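PDB 2EX5: DNA endonuclease I-CeuI from Chlamydomonas eugametos, which cuts DNA as a magnesium-dependent LAGLIDADG homing endonuclease homodimer, making a staggered break near the intron insertion site so that its group I intron can spread. Local coordinates for residues C[172-175]-C[176-180]. The protein carries 1 engineered substitution. Numbering follows the deposited sequence.
Sequences EQLV and NKILP
Gln173 O accepts from both Lys177 N and Ile178 N, each 2.9 Å away, and there the backbone register shifts by one residue between 172-175 and 176-180, both in helix 171-185. Asn176 N donates to Glu172 O in the i to i+4 manner at 2.6 Å, but Leu179 N reaches back five residues to Leu174 O at 3.0 Å. The angle at hydrogen, 165° for Ile178 and 140° for Lys177, makes the wider pi-type bond the straighter of the pair at Gln173 O. At Pro180, which has no N-H to give, the ring carbon CD lies 3.3 Å from Val175 O, and the helix kinks.

On the exposed side, Glu172 and Asn176 run side by side. With CG beside its own backbone N (chi1 -66°), Asn176 turns ND2 back over the preceding turn, where it makes weak bonds to Glu172 O and OE1; Glu172 OE1 also makes a salt bridge to Arg207, its stronger partner. Beside this, the partly exposed Gln173 puts NE2 3.4 Å from Lys177 CD, a contact with the aliphatic part of the lysine. On the buried side, Leu174 uses two atoms: CD1 meets Ile178 CG2 at 3.9 Å, and CG meets Leu179 CD2. All three side chains also touch Val81 of strand 79-90.

The result is an amphipathic helix whose apolar face packs on the DNA-binding sheet; its widened turn, with one carbonyl shared by two amides, comes just before the proline kink and is consistent with fitting a residue that has no N-H.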
loop_
_atom_site.group_PDB
_atom_site.type_symbol
_atom_site.label_atom_id
_atom_site.label_comp_id
_atom_site.label_asym_id
_atom_site.label_seq_id
_atom_site.Cartn_x
_atom_site.Cartn_y
_atom_site.Cartn_z
ATOM N N GLU C 172 -5.260 27.639 -26.032
ATOM C CA GLU C 172 -4.097 28.190 -25.346
ATOM C C GLU C 172 -3.876 27.646 -23.929
ATOM O O GLU C 172 -2.760 27.257 -23.546
ATOM C CB GLU C 172 -4.208 29.730 -25.326
ATOM C CG GLU C 172 -3.986 30.354 -26.726
ATOM C CD GLU C 172 -2.769 29.778 -27.526
ATOM O OE1 GLU C 172 -1.640 29.647 -27.003
ATOM O OE2 GLU C 172 -2.963 29.464 -28.705
ATOM N N GLN C 173 -4.931 27.670 -23.133
ATOM C CA GLN C 173 -4.887 27.125 -21.808
ATOM C C GLN C 173 -4.692 25.621 -21.868
ATOM O O GLN C 173 -3.998 25.121 -21.024
ATOM C CB GLN C 173 -6.160 27.433 -21.066
ATOM C CG GLN C 173 -6.351 28.881 -20.780
ATOM C CD GLN C 173 -6.906 29.100 -19.416
ATOM O OE1 GLN C 173 -8.103 29.175 -19.267
ATOM N NE2 GLN C 173 -6.041 29.136 -18.388
ATOM N N LEU C 174 -5.304 24.914 -22.828
ATOM C CA LEU C 174 -5.092 23.494 -22.970
ATOM C C LEU C 174 -3.626 23.237 -23.149
ATOM O O LEU C 174 -3.048 22.361 -22.456
ATOM C CB LEU C 174 -5.816 22.895 -24.156
ATOM C CG LEU C 174 -5.458 21.392 -24.372
ATOM C CD1 LEU C 174 -5.851 20.449 -23.246
ATOM C CD2 LEU C 174 -6.064 20.827 -25.609
ATOM N N VAL C 175 -3.029 23.983 -24.100
ATOM C CA VAL C 175 -1.582 23.823 -24.411
ATOM C C VAL C 175 -0.753 24.322 -23.265
ATOM O O VAL C 175 0.154 23.638 -22.804
ATOM C CB VAL C 175 -1.173 24.380 -25.841
ATOM C CG1 VAL C 175 0.323 24.343 -26.074
ATOM C CG2 VAL C 175 -1.892 23.610 -26.951
ATOM N N ASN C 176 -1.100 25.455 -22.711
ATOM C CA ASN C 176 -0.151 26.111 -21.795
ATOM C C ASN C 176 -0.263 25.901 -20.295
ATOM O O ASN C 176 0.758 25.919 -19.657
ATOM C CB ASN C 176 -0.081 27.595 -22.077
ATOM C CG ASN C 176 0.497 27.888 -23.433
ATOM O OD1 ASN C 176 1.642 27.550 -23.731
ATOM N ND2 ASN C 176 -0.290 28.529 -24.259
ATOM N N LYS C 177 -1.475 25.790 -19.752
ATOM C CA LYS C 177 -1.744 25.389 -18.371
ATOM C C LYS C 177 -2.121 23.861 -18.186
ATOM O O LYS C 177 -1.451 23.166 -17.462
ATOM C CB LYS C 177 -2.729 26.375 -17.718
ATOM C CG LYS C 177 -1.999 27.712 -17.194
ATOM C CD LYS C 177 -3.006 28.879 -16.830
ATOM C CE LYS C 177 -2.462 30.353 -17.059
ATOM N NZ LYS C 177 -1.268 30.511 -18.015
ATOM N N ILE C 178 -3.106 23.319 -18.897
ATOM C CA ILE C 178 -3.534 21.926 -18.688
ATOM C C ILE C 178 -2.503 20.826 -18.960
ATOM O O ILE C 178 -2.157 20.023 -18.061
ATOM C CB ILE C 178 -4.874 21.651 -19.389
ATOM C CG1 ILE C 178 -5.961 22.564 -18.760
ATOM C CG2 ILE C 178 -5.194 20.124 -19.431
ATOM C CD1 ILE C 178 -7.406 22.301 -19.343
ATOM N N LEU C 179 -1.959 20.826 -20.170
ATOM C CA LEU C 179 -1.052 19.772 -20.593
ATOM C C LEU C 179 0.232 19.712 -19.754
ATOM O O LEU C 179 0.709 18.599 -19.381
ATOM C CB LEU C 179 -0.752 19.925 -22.100
ATOM C CG LEU C 179 -1.376 19.017 -23.156
ATOM C CD1 LEU C 179 -2.460 18.038 -22.611
ATOM C CD2 LEU C 179 -1.822 19.733 -24.451
ATOM N N PRO C 180 0.792 20.894 -19.397
ATOM C CA PRO C 180 1.974 20.871 -18.522
ATOM C C PRO C 180 1.722 20.283 -17.158
ATOM O O PRO C 180 2.596 19.684 -16.621
ATOM C CB PRO C 180 2.352 22.371 -18.380
ATOM C CG PRO C 180 1.849 23.034 -19.610
ATOM C CD PRO C 180 0.475 22.291 -19.830
#